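Local coordinates for pesticidal crystal protein Cry2Aa (Bacillus thuringiensis serovar kurstaki, PDB 1I5P) that promotes colloid-osmotic lysis by binding to midgut epithelial cells of dipteran and lepidopteran larvae, acting as an insecticidal toxin, at residues His21-Phe26 against Ile484-Glu489; Met268-Ala273 against Lys471-Ala476; Thr535-Gly540 against Ser598-Val603. One frame throughout, in Å; residues are numbered along the deposited sequence.

Contact 1 of 3, residues His21-Phe26 against Ile484-Glu489; sequences HDPFSF and IHLAPE
Leu486, closing strand 483-486, meets both Pro23 and Phe24 with its CD2 methyl. Leu486 CD2 comes within 3.4 Å of Phe24 CE1, and the same carbon meets Pro23 CG at 3.8 Å, so the proline and the aromatic ring share one branch of the leucine. The branch point makes a second touch on the ring, with Leu486 CG lying 3.8 Å from Phe24 CZ. Leu486 CG is trans to its own backbone N (chi1 -178°), which places CG, and with it CD2, against the Phe24 ring.

Ala487 takes part through its backbone. Ala487 O sits close to the plane of the Phe24 ring at the edge, 3.5 Å from Phe24 CZ, where the slightly positive C-H groups should suit an oxygen. Pro488 adds its CA, 4.0 Å from Phe24 CZ, while its ring also touches Phe494 and Met268.

Glu489 approaches from the solvent side. A bend in its chain brings the carboxylate back beside the ring, with Glu489 CD 4.1 Å from Phe24 CE1 and the two planes 41° apart.

The backbone from which the ring projects is shaped locally. Asp22 OD1 accepts from the backbone N-H of Phe24 (N to OD1 2.9 Å), an Asx turn in which the donor arrives from above the carboxylate plane. Met268 and Asn473 also touch the buried ring.

The N-terminal segment thus packs on the end of strand 483-486, in the sheet shared with the C-terminal domain. A buried aromatic ring is packed against leucine and proline, helped by a probably favourable C-H to oxygen approach, while the Asx turn sets the backbone that presents it. Asp22 and Glu489 come near each other without their charged atoms touching, and their mutual repulsion is probably modest.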
# COMPACT_ATOMS: atom_id res chain seq x y z
N HIS A 21 -10.02 -12.20 -16.32
CA HIS A 21 -9.57 -11.14 -15.42
C HIS A 21 -8.18 -10.71 -15.90
O HIS A 21 -7.33 -11.55 -16.17
CB HIS A 21 -9.46 -11.67 -13.98
CG HIS A 21 -8.83 -10.71 -13.02
ND1 HIS A 21 -9.54 -9.68 -12.43
CD2 HIS A 21 -7.56 -10.60 -12.57
CE1 HIS A 21 -8.73 -8.99 -11.65
NE2 HIS A 21 -7.52 -9.53 -11.72
N ASP A 22 -7.96 -9.40 -16.00
CA ASP A 22 -6.66 -8.90 -16.46
C ASP A 22 -5.72 -8.63 -15.27
O ASP A 22 -5.93 -7.69 -14.49
CB ASP A 22 -6.87 -7.62 -17.27
CG ASP A 22 -5.58 -7.06 -17.82
OD1 ASP A 22 -4.53 -7.71 -17.66
OD2 ASP A 22 -5.62 -5.96 -18.42
N PRO A 23 -4.68 -9.47 -15.11
CA PRO A 23 -3.71 -9.32 -14.03
C PRO A 23 -2.85 -8.05 -14.15
O PRO A 23 -2.06 -7.75 -13.26
CB PRO A 23 -2.87 -10.59 -14.15
CG PRO A 23 -2.89 -10.84 -15.63
CD PRO A 23 -4.36 -10.65 -15.94
N PHE A 24 -3.01 -7.34 -15.26
CA PHE A 24 -2.27 -6.09 -15.50
C PHE A 24 -3.26 -4.98 -15.86
O PHE A 24 -2.94 -4.09 -16.64
CB PHE A 24 -1.28 -6.26 -16.65
CG PHE A 24 -0.15 -7.20 -16.35
CD1 PHE A 24 -0.07 -8.44 -16.99
CD2 PHE A 24 0.84 -6.86 -15.43
CE1 PHE A 24 0.97 -9.31 -16.71
CE2 PHE A 24 1.89 -7.73 -15.15
CZ PHE A 24 1.95 -8.96 -15.79
N SER A 25 -4.47 -5.03 -15.29
CA SER A 25 -5.48 -4.02 -15.59
C SER A 25 -4.99 -2.59 -15.34
O SER A 25 -5.23 -1.70 -16.16
CB SER A 25 -6.77 -4.31 -14.80
OG SER A 25 -6.49 -4.67 -13.46
N PHE A 26 -4.32 -2.37 -14.22
CA PHE A 26 -3.80 -1.04 -13.90
C PHE A 26 -2.82 -0.59 -14.99
O PHE A 26 -2.92 0.52 -15.52
CB PHE A 26 -3.07 -1.05 -12.56
CG PHE A 26 -2.32 0.23 -12.27
CD1 PHE A 26 -3.00 1.37 -11.88
CD2 PHE A 26 -0.94 0.29 -12.43
CE1 PHE A 26 -2.32 2.57 -11.64
CE2 PHE A 26 -0.24 1.48 -12.19
CZ PHE A 26 -0.94 2.62 -11.80
N ILE A 484 1.69 -17.10 -7.34
CA ILE A 484 2.76 -17.28 -8.30
C ILE A 484 2.74 -15.91 -9.00
O ILE A 484 1.72 -15.51 -9.57
CB ILE A 484 2.48 -18.40 -9.32
CG1 ILE A 484 2.56 -19.76 -8.61
CG2 ILE A 484 3.50 -18.32 -10.47
CD1 ILE A 484 2.33 -20.97 -9.53
N HIS A 485 3.85 -15.19 -8.91
CA HIS A 485 3.96 -13.86 -9.50
C HIS A 485 4.13 -13.87 -11.00
O HIS A 485 4.96 -14.60 -11.54
CB HIS A 485 5.11 -13.12 -8.84
CG HIS A 485 4.95 -12.99 -7.36
ND1 HIS A 485 4.22 -11.97 -6.78
CD2 HIS A 485 5.33 -13.80 -6.34
CE1 HIS A 485 4.15 -12.17 -5.48
NE2 HIS A 485 4.82 -13.27 -5.19
N LEU A 486 3.34 -13.05 -11.69
CA LEU A 486 3.42 -12.97 -13.14
C LEU A 486 4.34 -11.84 -13.61
O LEU A 486 4.08 -10.66 -13.33
CB LEU A 486 2.02 -12.78 -13.74
CG LEU A 486 1.91 -12.73 -15.26
CD1 LEU A 486 2.49 -14.01 -15.87
CD2 LEU A 486 0.45 -12.55 -15.68
N ALA A 487 5.40 -12.20 -14.31
CA ALA A 487 6.34 -11.22 -14.84
C ALA A 487 5.66 -10.49 -15.99
O ALA A 487 4.73 -11.01 -16.60
CB ALA A 487 7.60 -11.91 -15.33
N PRO A 488 6.09 -9.25 -16.28
CA PRO A 488 5.54 -8.43 -17.36
C PRO A 488 5.60 -9.16 -18.70
O PRO A 488 6.46 -10.01 -18.91
CB PRO A 488 6.42 -7.18 -17.32
CG PRO A 488 6.70 -7.05 -15.86
CD PRO A 488 7.08 -8.48 -15.51
N GLU A 489 4.68 -8.81 -19.59
CA GLU A 489 4.63 -9.44 -20.91
C GLU A 489 5.84 -9.05 -21.75
O GLU A 489 6.35 -9.86 -22.52
CB GLU A 489 3.34 -9.03 -21.62
CG GLU A 489 2.22 -8.63 -20.68
CD GLU A 489 1.01 -9.54 -20.78
OE1 GLU A 489 1.15 -10.76 -20.57
OE2 GLU A 489 -0.10 -9.01 -21.05

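Contact 2 of 3, residues Met268-Ala273 against Lys471-Ala476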
# COMPACT_ATOMS: atom_id res chain seq x y z
N MET A 268 8.22 -2.13 -12.84
CA MET A 268 6.81 -2.22 -12.50
C MET A 268 6.66 -2.58 -11.03
O MET A 268 7.03 -3.67 -10.61
CB MET A 268 6.12 -3.29 -13.36
CG MET A 268 4.65 -3.48 -13.04
SD MET A 268 3.93 -4.96 -13.82
CE MET A 268 4.40 -6.23 -12.65
N VAL A 269 6.15 -1.65 -10.23
CA VAL A 269 5.94 -1.91 -8.81
C VAL A 269 4.66 -2.74 -8.78
O VAL A 269 3.56 -2.20 -8.93
CB VAL A 269 5.75 -0.58 -8.06
CG1 VAL A 269 5.48 -0.84 -6.59
CG2 VAL A 269 6.99 0.29 -8.24
N SER A 270 4.80 -4.05 -8.58
CA SER A 270 3.66 -4.96 -8.59
C SER A 270 2.67 -4.80 -7.45
O SER A 270 1.52 -5.24 -7.56
CB SER A 270 4.15 -6.41 -8.63
OG SER A 270 4.57 -6.84 -7.35
N SER A 271 3.09 -4.17 -6.37
CA SER A 271 2.21 -3.96 -5.23
C SER A 271 2.78 -2.92 -4.29
O SER A 271 3.98 -2.62 -4.33
CB SER A 271 1.98 -5.27 -4.48
OG SER A 271 3.19 -5.78 -3.97
N GLY A 272 1.93 -2.38 -3.43
CA GLY A 272 2.38 -1.39 -2.47
C GLY A 272 1.87 -1.72 -1.09
O GLY A 272 1.53 -2.86 -0.81
N ALA A 273 1.83 -0.73 -0.21
CA ALA A 273 1.36 -0.94 1.14
C ALA A 273 -0.14 -1.22 1.13
O ALA A 273 -0.85 -0.81 0.21
CB ALA A 273 1.64 0.29 1.99
N LYS A 471 -1.88 -5.22 -5.61
CA LYS A 471 -1.43 -6.52 -6.12
C LYS A 471 -2.44 -7.15 -7.07
O LYS A 471 -3.60 -7.34 -6.73
CB LYS A 471 -1.16 -7.48 -4.96
CG LYS A 471 -0.57 -8.80 -5.41
CD LYS A 471 0.74 -8.58 -6.15
CE LYS A 471 1.43 -9.90 -6.46
NZ LYS A 471 2.79 -9.69 -7.02
N ASN A 472 -1.98 -7.48 -8.27
CA ASN A 472 -2.88 -8.07 -9.26
C ASN A 472 -2.17 -9.02 -10.23
O ASN A 472 -2.81 -9.89 -10.82
CB ASN A 472 -3.56 -6.93 -10.03
CG ASN A 472 -4.77 -7.39 -10.84
OD1 ASN A 472 -5.44 -8.36 -10.48
ND2 ASN A 472 -5.07 -6.68 -11.92
N ASN A 473 -0.85 -8.88 -10.36
CA ASN A 473 -0.11 -9.74 -11.28
C ASN A 473 0.16 -11.12 -10.69
O ASN A 473 1.31 -11.51 -10.47
CB ASN A 473 1.21 -9.08 -11.70
CG ASN A 473 2.19 -8.92 -10.56
OD1 ASN A 473 1.82 -8.56 -9.45
ND2 ASN A 473 3.46 -9.18 -10.84
N ILE A 474 -0.92 -11.85 -10.45
CA ILE A 474 -0.84 -13.20 -9.90
C ILE A 474 -1.20 -14.16 -11.03
O ILE A 474 -2.34 -14.17 -11.51
CB ILE A 474 -1.85 -13.39 -8.75
CG1 ILE A 474 -1.62 -12.33 -7.67
CG2 ILE A 474 -1.70 -14.79 -8.17
CD1 ILE A 474 -2.74 -12.21 -6.65
N TYR A 475 -0.24 -14.97 -11.44
CA TYR A 475 -0.45 -15.93 -12.51
C TYR A 475 -1.50 -16.96 -12.10
O TYR A 475 -2.46 -17.21 -12.83
CB TYR A 475 0.86 -16.64 -12.85
CG TYR A 475 0.67 -17.73 -13.88
CD1 TYR A 475 0.15 -17.43 -15.14
CD2 TYR A 475 1.01 -19.05 -13.59
CE1 TYR A 475 -0.05 -18.43 -16.09
CE2 TYR A 475 0.81 -20.06 -14.53
CZ TYR A 475 0.29 -19.74 -15.78
OH TYR A 475 0.10 -20.74 -16.71
N ALA A 476 -1.31 -17.55 -10.94
CA ALA A 476 -2.23 -18.56 -10.43
C ALA A 476 -1.80 -18.96 -9.03
O ALA A 476 -0.81 -18.45 -8.50
CB ALA A 476 -2.21 -19.79 -11.34
O HOH W 1 -0.18 -5.94 -9.56
O HOH W 2 4.04 -8.52 -4.78
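Met268 reaches Asn473 with its terminal methyl, Met268 CE lying 3.6 Å from Asn473 ND2; the amide nitrogen itself donates to Leu486 O. Ser270 is the main contributor of this segment. Ser270 CB rests 3.3 Å from Asn473 OD1, and Ser270 OG accepts a weak, 3.4 Å bond from Lys471 NZ. The first torsion (chi1 79°) sets OG between the backbone N and carbonyl carbon, where it also bonds to Thr495 O. Lys471 CA points a C-H at Ser270 O. Water 1, 2.7 Å from Ser270 O, accepts from Asn472 N and probably donates to that oxygen, so it can bridge the backbones.

Ser271 contributes an aliphatic touch, Ser271 CB to Lys471 CB at 3.9 Å, and its OG meets water 2. That water accepts from Lys471 NZ at 2.8 Å and donates to Ser270 OG.

The loop after strand 267-268 is thereby joined to the lead-in of strand 474-477, where an inverse gamma turn centres on Asn473. Lys471 NZ is gripped by Asn473 OD1 at 2.9 Å, by water 2 and by His485 ND1, besides the weak serine bond; a charge on this buried ammonium would probably be stabilised by these neutral acceptors, one of them a water.

Contact 3 of 3, residues Thr535-Gly540 against Ser598-Val603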
# COMPACT_ATOMS: atom_id res chain seq x y z
N THR A 535 7.99 -17.75 -6.05
CA THR A 535 7.78 -18.35 -7.36
C THR A 535 7.17 -17.35 -8.33
O THR A 535 6.20 -16.66 -8.00
CB THR A 535 6.86 -19.58 -7.26
OG1 THR A 535 7.38 -20.48 -6.27
CG2 THR A 535 6.79 -20.31 -8.60
N LEU A 536 7.74 -17.28 -9.52
CA LEU A 536 7.26 -16.35 -10.53
C LEU A 536 7.13 -17.01 -11.90
O LEU A 536 7.83 -17.99 -12.20
CB LEU A 536 8.22 -15.16 -10.60
CG LEU A 536 9.61 -15.45 -11.14
CD1 LEU A 536 9.63 -15.12 -12.63
CD2 LEU A 536 10.66 -14.61 -10.42
N ARG A 537 6.25 -16.45 -12.72
CA ARG A 537 6.01 -16.95 -14.07
C ARG A 537 6.89 -16.10 -14.99
O ARG A 537 6.59 -14.92 -15.23
CB ARG A 537 4.54 -16.77 -14.44
CG ARG A 537 4.14 -17.40 -15.76
CD ARG A 537 4.20 -18.91 -15.67
NE ARG A 537 3.78 -19.56 -16.91
CZ ARG A 537 3.65 -20.87 -17.06
NH1 ARG A 537 3.92 -21.68 -16.04
NH2 ARG A 537 3.27 -21.38 -18.22
N GLY A 538 7.96 -16.69 -15.51
CA GLY A 538 8.88 -15.96 -16.37
C GLY A 538 8.35 -15.51 -17.72
O GLY A 538 7.32 -16.00 -18.21
N ASN A 539 9.06 -14.58 -18.34
CA ASN A 539 8.68 -14.05 -19.64
C ASN A 539 9.83 -14.23 -20.63
O ASN A 539 9.80 -13.68 -21.73
CB ASN A 539 8.33 -12.57 -19.51
CG ASN A 539 9.45 -11.77 -18.87
OD1 ASN A 539 10.54 -12.30 -18.64
ND2 ASN A 539 9.19 -10.49 -18.59
N GLY A 540 10.84 -14.99 -20.23
CA GLY A 540 11.97 -15.24 -21.10
C GLY A 540 13.04 -14.16 -21.11
O GLY A 540 14.00 -14.25 -21.88
N SER A 598 12.90 -17.52 -17.01
CA SER A 598 12.50 -18.53 -17.98
C SER A 598 11.06 -18.36 -18.47
O SER A 598 10.13 -18.28 -17.66
CB SER A 598 12.68 -19.92 -17.37
OG SER A 598 13.98 -20.06 -16.82
N ASP A 599 10.88 -18.31 -19.79
CA ASP A 599 9.56 -18.12 -20.39
C ASP A 599 8.58 -19.27 -20.10
O ASP A 599 8.97 -20.44 -20.08
CB ASP A 599 9.69 -17.93 -21.89
CG ASP A 599 8.62 -17.03 -22.47
OD1 ASP A 599 7.60 -16.79 -21.78
OD2 ASP A 599 8.79 -16.57 -23.62
N ASN A 600 7.31 -18.93 -19.89
CA ASN A 600 6.27 -19.92 -19.60
C ASN A 600 6.74 -20.96 -18.60
O ASN A 600 6.41 -22.14 -18.71
CB ASN A 600 5.83 -20.62 -20.88
CG ASN A 600 4.98 -19.74 -21.77
OD1 ASN A 600 5.49 -18.80 -22.38
ND2 ASN A 600 3.69 -20.03 -21.83
N THR A 601 7.51 -20.51 -17.61
CA THR A 601 8.03 -21.42 -16.61
C THR A 601 7.88 -20.86 -15.21
O THR A 601 8.07 -19.66 -15.00
CB THR A 601 9.53 -21.70 -16.88
OG1 THR A 601 9.72 -22.01 -18.26
CG2 THR A 601 10.02 -22.86 -16.04
N ASN A 602 7.53 -21.70 -14.25
CA ASN A 602 7.41 -21.25 -12.86
C ASN A 602 8.81 -21.32 -12.24
O ASN A 602 9.27 -22.38 -11.85
CB ASN A 602 6.44 -22.14 -12.07
CG ASN A 602 5.01 -22.01 -12.55
OD1 ASN A 602 4.62 -21.01 -13.15
ND2 ASN A 602 4.21 -23.03 -12.27
N VAL A 603 9.46 -20.17 -12.17
CA VAL A 603 10.81 -20.07 -11.62
C VAL A 603 10.80 -19.86 -10.12
O VAL A 603 10.05 -19.04 -9.60
CB VAL A 603 11.56 -18.90 -12.27
CG1 VAL A 603 12.99 -18.88 -11.80
CG2 VAL A 603 11.47 -19.02 -13.78
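Leu536 and Val603 form an antiparallel hydrogen-bonded pair: Leu536 N donates to Val603 O at 2.9 Å, and Val603 N returns a bond to Leu536 O at 2.7 Å. Beyond the non-hydrogen-bonded pair of Arg537 and Asn602, Gly538 N continues the ladder to Thr601 O at 3.0 Å.

Arg537 adds a side-chain bond on top of that pair. Arg537 NH1 donates to Asn602 OD1 at 3.0 Å and nearly straight (164°); the oxygen lies in the guanidinium plane, whereas the nitrogen stands well above the plane of the amide, the two flat groups being 59° apart. A bend at chi2 (68°) turns the arginine across toward Asn600, and one guanidinium face settles on the backbone there, with Asn600 C 3.4 Å above the plane of Arg537.

Packing takes over further out. Leu536 and Val603 run side by side on the opposite face from Arg537. Leu536 CG lies 4.1 Å from Val603 CB, and Thr535 CG2 touches Asn602 CB at 3.9 Å. Beyond the strands the lack of a side chain at Gly538 lets the segments come close: Gly538 CA is 2.9 Å from Ser598 O, and the Asp599 carboxylate lies against the backbone of Asn539.

The ladder belongs to the C-terminal jelly-roll beta sandwich. Strand 530-537 is flanked by strand 602-610 here and, running parallel, by strand 483-486. Leu486 and Tyr475 pack against Arg537, while Gly540 joins Ala597 by a backbone bond, so the pairing passes over to strand 541-550, which follows segment 535-540, and strand 585-597, which precedes segment 598-603.

Contacts 1 and 2 have centres about 7 Å apart and touch directly, His21 bonding to Asn472. Contact 3 has its centre about 13 Å from the centre of contact 1 and about 15 Å from that of contact 2. All three reach one sheet, in which strands 474-477, 483-486, 530-537 and 602-610 are successive neighbours. Along the chain, contact 2 nests within the loop closed by contact 1, and contact 3 follows both. The N-terminal segment and a segment near the start of the middle domain are therefore gathered onto a sheet continuing into the C-terminal beta sandwich, tying distant parts of the toxin together.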